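Local coordinates for 2-oxoadipate dioxygenase/decarboxylase, chloroplastic/amyloplastic (Oryza sativa, PDB 6W1K), which uses iron(II) and dioxygen to decarboxylate and hydroxylate 2-oxoadipate to (R)-2-hydroxyglutarate in plastid lysine catabolism, at residues K142-S147 / T164-I169; L239-S243 / N298-I302; R271-F277 / H288-F294. All blocks are in the same frame, centred on the assembly; numbering follows the deposited sequence.

Interaction 1 (K142-S147 / T164-I169); sequences KYIRTS and TWEKPI
The last turn of helix 134-147 lies against an irregular, extended run at 164-169, and the two backbones come closest where the CA atoms of S147 and W165 stand 4.1 Å apart. The contact is a helix-end and loop packing at the periphery of this member of the glyoxalase clan, and it joins the C-terminal end of helix 134-147 to the loop that leads into helix 170-179. Y143 spans much of the loop. With its CG anti to the carbonyl carbon (chi1 -72°), the ring reaches along the chain past E166 and P168, crossing both side chains at about a right angle, and its hydroxyl arrives at the N-terminal end of helix 170-179. There the backbone N of I169, the N-cap residue, donates to Y143 OH at 3.0 Å in a fairly straight bond of 158°. The same hydroxyl is bonded to D172, which also forms a salt bridge with K142, so one carboxylate of helix 170-179 ties both side chains to it. Nearer the backbone, Y143 CB packs on W165 CB at 3.9 Å, while the indole swings away from the helix and gives its NE1 to the carbonyl of L187. T146 OG1 donates to Y143 O one turn back at 2.8 Å, on a lone pair in the carbonyl plane, and accepts the nearly linear bond from E166 N, also 2.8 Å long, at 168°. Its methyl CG2 meanwhile rests against the aliphatic part and carboxylate of E166. At the final residue of the segment, S147 OG and T164 OG1 share a hydrogen bond of 2.7 Å, and Y70 adds a further partner to the serine. Beside them a water donates both to S147 O at 2.7 Å and to T164 O at 2.8 Å.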
loop_
_atom_site.group_PDB
_atom_site.type_symbol
_atom_site.label_atom_id
_atom_site.label_comp_id
_atom_site.label_asym_id
_atom_site.label_seq_id
_atom_site.Cartn_x
_atom_site.Cartn_y
_atom_site.Cartn_z
ATOM N N LYS A 142 -19.851 16.348 1.162
ATOM C CA LYS A 142 -19.505 17.701 1.592
ATOM C C LYS A 142 -18.016 17.965 1.382
ATOM O O LYS A 142 -17.618 19.024 0.874
ATOM C CB LYS A 142 -19.875 17.915 3.068
ATOM C CG LYS A 142 -19.358 19.246 3.650
ATOM C CD LYS A 142 -19.821 19.487 5.090
ATOM C CE LYS A 142 -19.165 18.508 6.057
ATOM N NZ LYS A 142 -19.369 18.917 7.502
ATOM N N TYR A 143 -17.171 17.030 1.816
ATOM C CA TYR A 143 -15.738 17.250 1.663
ATOM C C TYR A 143 -15.327 17.204 0.202
ATOM O O TYR A 143 -14.525 18.044 -0.243
ATOM C CB TYR A 143 -14.973 16.240 2.493
ATOM C CG TYR A 143 -15.107 16.566 3.942
ATOM C CD1 TYR A 143 -14.386 17.602 4.504
ATOM C CD2 TYR A 143 -16.001 15.911 4.732
ATOM C CE1 TYR A 143 -14.511 17.935 5.822
ATOM C CE2 TYR A 143 -16.112 16.213 6.039
ATOM C CZ TYR A 143 -15.374 17.241 6.597
ATOM O OH TYR A 143 -15.501 17.607 7.920
ATOM N N ILE A 144 -15.893 16.271 -0.568
ATOM C CA ILE A 144 -15.591 16.214 -1.997
ATOM C C ILE A 144 -15.921 17.557 -2.663
ATOM O O ILE A 144 -15.172 18.047 -3.512
ATOM C CB ILE A 144 -16.354 15.057 -2.670
ATOM C CG1 ILE A 144 -15.827 13.669 -2.264
ATOM C CG2 ILE A 144 -16.315 15.196 -4.185
ATOM C CD1 ILE A 144 -14.401 13.499 -2.365
ATOM N N ARG A 145 -17.055 18.169 -2.293
ATOM C CA ARG A 145 -17.389 19.478 -2.855
ATOM C C ARG A 145 -16.333 20.529 -2.495
ATOM O O ARG A 145 -15.952 21.341 -3.343
ATOM C CB ARG A 145 -18.778 19.931 -2.409
ATOM C CG ARG A 145 -19.914 19.158 -3.114
ATOM C CD ARG A 145 -19.842 19.238 -4.673
ATOM N NE ARG A 145 -19.398 17.982 -5.304
ATOM C CZ ARG A 145 -18.542 17.904 -6.328
ATOM N NH1 ARG A 145 -18.025 19.012 -6.865
ATOM N NH2 ARG A 145 -18.200 16.713 -6.820
ATOM N N THR A 146 -15.795 20.486 -1.270
ATOM C CA THR A 146 -14.805 21.480 -0.875
ATOM C C THR A 146 -13.492 21.345 -1.641
ATOM O O THR A 146 -12.697 22.300 -1.653
ATOM C CB THR A 146 -14.486 21.442 0.639
ATOM O OG1 THR A 146 -13.640 20.342 0.992
ATOM C CG2 THR A 146 -15.751 21.395 1.488
ATOM N N SER A 147 -13.258 20.192 -2.261
ATOM C CA SER A 147 -12.005 19.835 -2.940
ATOM C C SER A 147 -11.964 20.285 -4.381
ATOM O O SER A 147 -10.884 20.322 -4.975
ATOM C CB SER A 147 -11.823 18.313 -2.867
ATOM O OG SER A 147 -10.554 17.897 -3.359
ATOM N N THR A 164 -6.878 17.415 -0.220
ATOM C CA THR A 164 -7.437 18.326 -1.221
ATOM C C THR A 164 -8.762 18.949 -0.771
ATOM O O THR A 164 -9.103 20.061 -1.191
ATOM C CB THR A 164 -7.647 17.600 -2.553
ATOM O OG1 THR A 164 -8.528 16.483 -2.365
ATOM C CG2 THR A 164 -6.304 17.132 -3.113
ATOM N N TRP A 165 -9.484 18.260 0.090
ATOM C CA TRP A 165 -10.658 18.809 0.753
ATOM C C TRP A 165 -10.291 19.606 2.003
ATOM O O TRP A 165 -9.172 19.550 2.512
ATOM C CB TRP A 165 -11.612 17.699 1.118
ATOM C CG TRP A 165 -11.005 16.472 1.703
ATOM C CD1 TRP A 165 -10.602 16.283 2.986
ATOM C CD2 TRP A 165 -10.731 15.249 1.002
ATOM N NE1 TRP A 165 -10.125 14.991 3.137
ATOM C CE2 TRP A 165 -10.172 14.353 1.923
ATOM C CE3 TRP A 165 -10.927 14.825 -0.308
ATOM C CZ2 TRP A 165 -9.806 13.042 1.567
ATOM C CZ3 TRP A 165 -10.546 13.515 -0.666
ATOM C CH2 TRP A 165 -10.007 12.656 0.261
ATOM N N GLU A 166 -11.270 20.335 2.527
ATOM C CA GLU A 166 -11.005 21.119 3.719
ATOM C C GLU A 166 -10.711 20.188 4.888
ATOM O O GLU A 166 -11.117 19.030 4.896
ATOM C CB GLU A 166 -12.186 22.028 4.061
ATOM C CG GLU A 166 -13.451 21.289 4.501
ATOM C CD GLU A 166 -14.588 22.262 4.854
ATOM O OE1 GLU A 166 -14.424 23.481 4.613
ATOM O OE2 GLU A 166 -15.644 21.812 5.360
ATOM N N LYS A 167 -10.010 20.720 5.883
ATOM C CA LYS A 167 -9.696 19.947 7.078
ATOM C C LYS A 167 -10.998 19.486 7.718
ATOM O O LYS A 167 -11.925 20.282 7.845
ATOM C CB LYS A 167 -8.919 20.800 8.078
ATOM C CG LYS A 167 -7.971 20.035 8.984
ATOM C CD LYS A 167 -7.131 20.983 9.868
ATOM C CE LYS A 167 -5.644 20.568 9.873
ATOM N NZ LYS A 167 -4.989 20.650 11.240
ATOM N N PRO A 168 -11.103 18.230 8.126
ATOM C CA PRO A 168 -12.381 17.734 8.667
ATOM C C PRO A 168 -12.648 18.223 10.076
ATOM O O PRO A 168 -11.727 18.555 10.830
ATOM C CB PRO A 168 -12.203 16.215 8.666
ATOM C CG PRO A 168 -10.873 15.945 8.066
ATOM C CD PRO A 168 -10.081 17.180 7.998
ATOM N N ILE A 169 -13.954 18.305 10.422
ATOM C CA ILE A 169 -14.368 18.527 11.800
ATOM C C ILE A 169 -14.486 17.168 12.469
ATOM O O ILE A 169 -14.805 16.157 11.833
ATOM C CB ILE A 169 -15.686 19.327 11.918
ATOM C CG1 ILE A 169 -16.839 18.515 11.339
ATOM C CG2 ILE A 169 -15.550 20.658 11.182
ATOM C CD1 ILE A 169 -18.142 19.231 11.328
HETATM O O HOH W 1 -8.388 20.618 -3.867
#

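Interaction 2 (L239-S243 / N298-I302). With OOG (2-oxoadipic acid), chain F.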
loop_
_atom_site.group_PDB
_atom_site.type_symbol
_atom_site.label_atom_id
_atom_site.label_comp_id
_atom_site.label_asym_id
_atom_site.label_seq_id
_atom_site.Cartn_x
_atom_site.Cartn_y
_atom_site.Cartn_z
ATOM N N LEU A 239 1.819 -16.788 -1.394
ATOM C CA LEU A 239 1.892 -15.390 -1.005
ATOM C C LEU A 239 1.639 -15.313 0.493
ATOM O O LEU A 239 0.549 -15.663 0.963
ATOM C CB LEU A 239 0.893 -14.553 -1.787
ATOM C CG LEU A 239 0.831 -13.085 -1.342
ATOM C CD1 LEU A 239 2.185 -12.362 -1.561
ATOM C CD2 LEU A 239 -0.306 -12.398 -2.120
ATOM N N GLN A 240 2.652 -14.882 1.236
ATOM C CA GLN A 240 2.598 -14.815 2.690
ATOM C C GLN A 240 2.914 -13.393 3.127
ATOM O O GLN A 240 3.938 -12.822 2.733
ATOM C CB GLN A 240 3.573 -15.825 3.308
ATOM C CG GLN A 240 3.543 -17.181 2.617
ATOM C CD GLN A 240 4.227 -18.289 3.421
ATOM O OE1 GLN A 240 4.886 -18.034 4.429
ATOM N NE2 GLN A 240 4.075 -19.527 2.959
ATOM N N GLN A 241 2.031 -12.812 3.934
ATOM C CA GLN A 241 2.109 -11.382 4.211
ATOM C C GLN A 241 1.895 -11.122 5.687
ATOM O O GLN A 241 1.116 -11.819 6.342
ATOM C CB GLN A 241 1.082 -10.623 3.396
ATOM C CG GLN A 241 1.282 -10.699 1.891
ATOM C CD GLN A 241 0.101 -10.119 1.145
ATOM O OE1 GLN A 241 -0.837 -10.827 0.768
ATOM N NE2 GLN A 241 0.148 -8.819 0.915
ATOM N N SER A 242 2.636 -10.147 6.210
ATOM C CA SER A 242 2.449 -9.642 7.569
ATOM C C SER A 242 2.571 -8.123 7.522
ATOM O O SER A 242 3.057 -7.552 6.539
ATOM C CB SER A 242 3.459 -10.258 8.540
ATOM O OG SER A 242 4.777 -9.998 8.112
ATOM N N SER A 243 2.115 -7.459 8.585
ATOM C CA SER A 243 2.062 -6.000 8.605
ATOM C C SER A 243 2.101 -5.521 10.050
ATOM O O SER A 243 1.642 -6.220 10.951
ATOM C CB SER A 243 0.798 -5.434 7.947
ATOM O OG SER A 243 -0.363 -5.768 8.670
ATOM N N ASN A 298 -6.046 -12.576 2.062
ATOM C CA ASN A 298 -4.996 -11.828 2.756
ATOM C C ASN A 298 -5.357 -10.351 2.874
ATOM O O ASN A 298 -5.345 -9.770 3.967
ATOM C CB ASN A 298 -3.658 -11.968 2.013
ATOM C CG ASN A 298 -3.106 -13.376 2.063
ATOM O OD1 ASN A 298 -3.768 -14.278 2.530
ATOM N ND2 ASN A 298 -1.865 -13.548 1.625
ATOM N N ALA A 299 -5.619 -9.714 1.735
ATOM C CA ALA A 299 -5.830 -8.277 1.726
ATOM C C ALA A 299 -6.922 -7.876 2.699
ATOM O O ALA A 299 -6.802 -6.856 3.380
ATOM C CB ALA A 299 -6.201 -7.837 0.316
ATOM N N ASP A 300 -8.005 -8.665 2.757
ATOM C CA ASP A 300 -9.129 -8.327 3.620
ATOM C C ASP A 300 -8.671 -8.091 5.050
ATOM O O ASP A 300 -9.156 -7.176 5.710
ATOM C CB ASP A 300 -10.193 -9.430 3.578
ATOM C CG ASP A 300 -11.517 -9.015 4.227
ATOM O OD1 ASP A 300 -11.909 -7.831 4.145
ATOM O OD2 ASP A 300 -12.187 -9.891 4.818
ATOM N N LYS A 301 -7.711 -8.878 5.535
ATOM C CA LYS A 301 -7.281 -8.764 6.923
ATOM C C LYS A 301 -6.188 -7.717 7.102
ATOM O O LYS A 301 -6.078 -7.107 8.172
ATOM C CB LYS A 301 -6.795 -10.127 7.427
ATOM C CG LYS A 301 -7.830 -11.265 7.320
ATOM C CD LYS A 301 -8.957 -11.095 8.370
ATOM C CE LYS A 301 -10.092 -12.136 8.199
ATOM N NZ LYS A 301 -11.379 -11.516 7.740
ATOM N N ILE A 302 -5.407 -7.463 6.060
ATOM C CA ILE A 302 -4.346 -6.467 6.144
ATOM C C ILE A 302 -4.937 -5.067 6.187
ATOM O O ILE A 302 -4.357 -4.175 6.815
ATOM C CB ILE A 302 -3.368 -6.642 4.963
ATOM C CG1 ILE A 302 -2.650 -7.985 5.088
ATOM C CG2 ILE A 302 -2.321 -5.526 4.913
ATOM C CD1 ILE A 302 -1.853 -8.388 3.851
HETATM C C2 OOG F . -4.382 -2.149 1.373
HETATM C C3 OOG F . -4.453 -3.524 2.040
HETATM C C4 OOG F . -4.295 -4.630 0.991
HETATM C C6 OOG F . -2.298 -6.246 0.347
HETATM O O4 OOG F . -3.085 -7.168 0.016
HETATM O O3 OOG F . -1.075 -6.484 0.456
HETATM C C5 OOG F . -2.827 -4.843 0.617
HETATM C C1 OOG F . -4.763 -1.021 2.343
HETATM O O1 OOG F . -5.066 0.043 1.925
HETATM O O2 OOG F . -4.759 -1.214 3.725
HETATM O O5 OOG F . -2.091 -3.926 0.531
#
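Q241 and N298 meet where strand 239-243 of the curved mixed sheet faces helix 296-302, the two segments running parallel at 2° with their axes 9.5 Å apart. This buried strand-helix packing forms one wall of the metal and substrate pocket of a glyoxalase-clan fold. Its tight part is polar. N298 ND2 donates to Q241 OE1 at 3.0 Å in a fairly straight bond (160°) and to L239 O at 3.3 Å, reaching the latter from well above its carbonyl plane. Both acceptors lie in the plane of the asparagine amide, so its rotation is fixed, with the two amide planes tilted against each other. Q241 gets there because its chain is extended beyond CG (chi2 170°), carrying the carboxamide across the gap. With OE1 committed to N298, NE2 is turned to the active site, where it bonds to E267, a ligand of the nickel ion occupying the iron site, and makes a weak hydrogen bond of 2.7 Å to O3 of 2-oxoadipate. N298 thus acts as a second-shell residue orienting a substrate-binding glutamine. I302 closes the flank of this amide, crossing it at about a right angle, its CD1 being 3.6 Å from Q241 NE2 and 3.7 Å from Q241 CB. Further along the strand the packing is looser: S243 OG stands 4.2 Å from I302 CG2, and the serine hydroxyl bonds instead to S305. The helix side turned from the strand is partly exposed, with D300 and K301 linked there by a weak salt bridge, D300 also pairing with K95. I302 also lines the pocket, and the nearest approach of the helix segment to the substrate is A299 CB, 3.2 Å from O4 of the ligand.

Interaction 3 (R271-F277 / H288-F294)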
loop_
_atom_site.group_PDB
_atom_site.type_symbol
_atom_site.label_atom_id
_atom_site.label_comp_id
_atom_site.label_asym_id
_atom_site.label_seq_id
_atom_site.Cartn_x
_atom_site.Cartn_y
_atom_site.Cartn_z
ATOM N N ARG A 271 6.985 -13.880 -1.582
ATOM C CA ARG A 271 6.411 -14.545 -2.743
ATOM C C ARG A 271 7.238 -15.789 -3.033
ATOM O O ARG A 271 8.426 -15.686 -3.370
ATOM C CB ARG A 271 6.382 -13.610 -3.949
ATOM C CG ARG A 271 5.654 -12.272 -3.670
ATOM C CD ARG A 271 5.635 -11.307 -4.898
ATOM N NE ARG A 271 4.746 -10.191 -4.583
ATOM C CZ ARG A 271 3.428 -10.197 -4.756
ATOM N NH1 ARG A 271 2.716 -9.148 -4.396
ATOM N NH2 ARG A 271 2.831 -11.237 -5.315
ATOM N N LEU A 272 6.612 -16.956 -2.924
ATOM C CA LEU A 272 7.325 -18.207 -3.136
ATOM C C LEU A 272 7.352 -18.582 -4.616
ATOM O O LEU A 272 6.538 -18.114 -5.416
ATOM C CB LEU A 272 6.685 -19.340 -2.337
ATOM C CG LEU A 272 6.794 -19.230 -0.810
ATOM C CD1 LEU A 272 6.338 -20.563 -0.198
ATOM C CD2 LEU A 272 8.194 -18.878 -0.351
ATOM N N VAL A 273 8.286 -19.469 -4.957
ATOM C CA VAL A 273 8.422 -19.914 -6.336
ATOM C C VAL A 273 7.155 -20.638 -6.791
ATOM O O VAL A 273 6.499 -21.351 -6.020
ATOM C CB VAL A 273 9.654 -20.825 -6.493
ATOM C CG1 VAL A 273 9.897 -21.128 -7.937
ATOM C CG2 VAL A 273 10.898 -20.180 -5.902
ATOM N N LEU A 274 6.816 -20.462 -8.061
ATOM C CA LEU A 274 5.654 -21.125 -8.611
ATOM C C LEU A 274 5.926 -22.617 -8.804
ATOM O O LEU A 274 7.081 -23.040 -8.970
ATOM C CB LEU A 274 5.263 -20.502 -9.942
ATOM C CG LEU A 274 4.675 -19.096 -9.876
ATOM C CD1 LEU A 274 4.686 -18.468 -11.263
ATOM C CD2 LEU A 274 3.262 -19.130 -9.284
ATOM N N PRO A 275 4.871 -23.438 -8.796
ATOM C CA PRO A 275 5.089 -24.891 -8.882
ATOM C C PRO A 275 5.784 -25.322 -10.157
ATOM O O PRO A 275 6.596 -26.253 -10.123
ATOM C CB PRO A 275 3.669 -25.473 -8.787
ATOM C CG PRO A 275 2.736 -24.319 -9.159
ATOM C CD PRO A 275 3.442 -23.076 -8.690
ATOM N N GLN A 276 5.499 -24.678 -11.292
ATOM C CA GLN A 276 6.174 -25.080 -12.526
ATOM C C GLN A 276 7.681 -24.867 -12.462
ATOM O O GLN A 276 8.399 -25.388 -13.307
ATOM C CB GLN A 276 5.616 -24.312 -13.723
ATOM C CG GLN A 276 5.660 -22.813 -13.524
ATOM C CD GLN A 276 4.315 -22.239 -13.121
ATOM O OE1 GLN A 276 3.629 -22.780 -12.242
ATOM N NE2 GLN A 276 3.925 -21.134 -13.765
ATOM N N PHE A 277 8.170 -24.082 -11.505
ATOM C CA PHE A 277 9.595 -23.841 -11.304
ATOM C C PHE A 277 10.064 -24.479 -10.000
ATOM O O PHE A 277 11.017 -24.019 -9.367
ATOM C CB PHE A 277 9.866 -22.337 -11.315
ATOM C CG PHE A 277 9.403 -21.649 -12.570
ATOM C CD1 PHE A 277 9.778 -22.156 -13.810
ATOM C CD2 PHE A 277 8.601 -20.506 -12.521
ATOM C CE1 PHE A 277 9.375 -21.550 -14.979
ATOM C CE2 PHE A 277 8.185 -19.887 -13.701
ATOM C CZ PHE A 277 8.579 -20.422 -14.936
ATOM N N HIS A 288 10.094 -13.060 -11.546
ATOM C CA HIS A 288 9.051 -13.557 -12.435
ATOM C C HIS A 288 8.768 -15.042 -12.225
ATOM O O HIS A 288 7.740 -15.536 -12.700
ATOM C CB HIS A 288 9.416 -13.249 -13.895
ATOM C CG HIS A 288 10.452 -14.151 -14.485
ATOM N ND1 HIS A 288 11.802 -13.881 -14.417
ATOM C CD2 HIS A 288 10.333 -15.300 -15.195
ATOM C CE1 HIS A 288 12.473 -14.839 -15.031
ATOM N NE2 HIS A 288 11.606 -15.714 -15.512
ATOM N N HIS A 289 9.608 -15.745 -11.475
ATOM C CA HIS A 289 9.374 -17.142 -11.133
ATOM C C HIS A 289 8.516 -17.317 -9.894
ATOM O O HIS A 289 8.284 -18.457 -9.475
ATOM C CB HIS A 289 10.694 -17.847 -10.875
ATOM C CG HIS A 289 11.574 -17.946 -12.071
ATOM N ND1 HIS A 289 12.850 -17.426 -12.097
ATOM C CD2 HIS A 289 11.376 -18.527 -13.278
ATOM C CE1 HIS A 289 13.405 -17.689 -13.268
ATOM N NE2 HIS A 289 12.529 -18.352 -14.004
ATOM N N ARG A 290 8.106 -16.217 -9.274
ATOM C CA ARG A 290 7.435 -16.211 -7.987
ATOM C C ARG A 290 5.980 -15.794 -8.162
ATOM O O ARG A 290 5.610 -15.117 -9.129
ATOM C CB ARG A 290 8.165 -15.273 -7.017
ATOM C CG ARG A 290 9.644 -15.602 -6.829
ATOM C CD ARG A 290 10.290 -14.649 -5.814
ATOM N NE ARG A 290 11.652 -15.042 -5.455
ATOM C CZ ARG A 290 11.951 -15.906 -4.491
ATOM N NH1 ARG A 290 10.988 -16.469 -3.774
ATOM N NH2 ARG A 290 13.213 -16.202 -4.234
ATOM N N ARG A 291 5.157 -16.215 -7.209
ATOM C CA ARG A 291 3.743 -15.870 -7.221
ATOM C C ARG A 291 3.576 -14.360 -7.296
ATOM O O ARG A 291 4.107 -13.618 -6.464
ATOM C CB ARG A 291 3.068 -16.440 -5.973
ATOM C CG ARG A 291 1.752 -15.747 -5.599
ATOM C CD ARG A 291 0.603 -16.251 -6.465
ATOM N NE ARG A 291 -0.633 -16.451 -5.700
ATOM C CZ ARG A 291 -1.515 -15.496 -5.417
ATOM N NH1 ARG A 291 -1.319 -14.233 -5.823
ATOM N NH2 ARG A 291 -2.602 -15.800 -4.718
ATOM N N ASP A 292 2.850 -13.909 -8.311
ATOM C CA ASP A 292 2.598 -12.495 -8.516
ATOM C C ASP A 292 1.202 -12.123 -8.021
ATOM O O ASP A 292 0.371 -12.968 -7.692
ATOM C CB ASP A 292 2.763 -12.117 -9.991
ATOM C CG ASP A 292 3.125 -10.642 -10.181
ATOM O OD1 ASP A 292 3.138 -9.890 -9.159
ATOM O OD2 ASP A 292 3.385 -10.247 -11.353
ATOM N N GLY A 293 0.966 -10.824 -7.951
ATOM C CA GLY A 293 -0.356 -10.337 -7.633
ATOM C C GLY A 293 -0.672 -10.425 -6.146
ATOM O O GLY A 293 0.214 -10.420 -5.285
ATOM N N PHE A 294 -1.961 -10.538 -5.853
ATOM C CA PHE A 294 -2.479 -10.349 -4.496
ATOM C C PHE A 294 -3.580 -11.374 -4.255
ATOM O O PHE A 294 -3.922 -12.163 -5.138
ATOM C CB PHE A 294 -2.969 -8.914 -4.311
ATOM C CG PHE A 294 -1.882 -7.885 -4.454
ATOM C CD1 PHE A 294 -1.188 -7.434 -3.340
ATOM C CD2 PHE A 294 -1.546 -7.389 -5.704
ATOM C CE1 PHE A 294 -0.180 -6.508 -3.483
ATOM C CE2 PHE A 294 -0.543 -6.454 -5.867
ATOM C CZ PHE A 294 0.133 -5.997 -4.759
#
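R271 reaches across to the opposing run and grips G293 end-on: NH1 and NH2 both donate to G293 O, at 2.9 and 2.7 Å. NH2 makes a second, straighter bond to R291 O, 2.9 Å long at 167°. All three bonds lie in or close to the guanidinium plane, so its rotation is well fixed, and the extended chain from CG to NE runs alongside R291 O. A bond in the other direction across the contact comes from R290, whose NH1 donates to R271 O at 2.7 Å in that carbonyl's plane. Next to these bonds the backbones form a single antiparallel bridge, with V273 and R290 as a non-hydrogen-bonded pair flanked by R291 N to L272 O at 3.0 Å and L274 N to H289 O at 2.9 Å. Farther along, the edge of the H289 ring points into the face of F277 in a T-shaped pair, planes at 78° and centroids 4.6 Å apart, with CD2 over the centre of the phenyl ring. CG of Q276 covers the opposite face of that ring.

A second shell of charges holds the first. R271 NE pairs with D58, R291 NE with D236, and D292 OD1 accepts from G293 N while bridging to R121. The D292 carboxylate lies over one face of the R271 guanidinium, 4.1 Å from OD1 to NH2, where opposite charge should help without a bond. Held at the end of this run, F294 lines the 2-oxoadipate pocket and touches the ligand, its ring packed edge-to-face with H59, W101 and F123.

The bridge thus closes the excursion that follows strand 258-271. L272 bonds through its backbone to L238, R271 and R291 pack on L239 of the adjacent antiparallel strand 239-243, and the chain then enters helix 296-302.

Along the chain interaction 1 closes before the others open, whereas interaction 3 is nested within the loop that interaction 2 closes. Interactions 2 and 3 are neighbours, centres 16 Å apart, and they touch where L239 packs on R271, G293 and F294. Strand 239-243 pairs with strand 258-271, which runs into 271-277, and 288-294 leads into helix 296-302. Together they shape one side of the metal and substrate site, to which they give Q241, F294, A299 and I302. Interaction 1 lies across the chain's centre, 31 Å from interaction 2 and 42 Å from interaction 3 between centres, and joins the end of helix 134-147 to loop 164-169, the W165 side chain about 14 Å from the substrate.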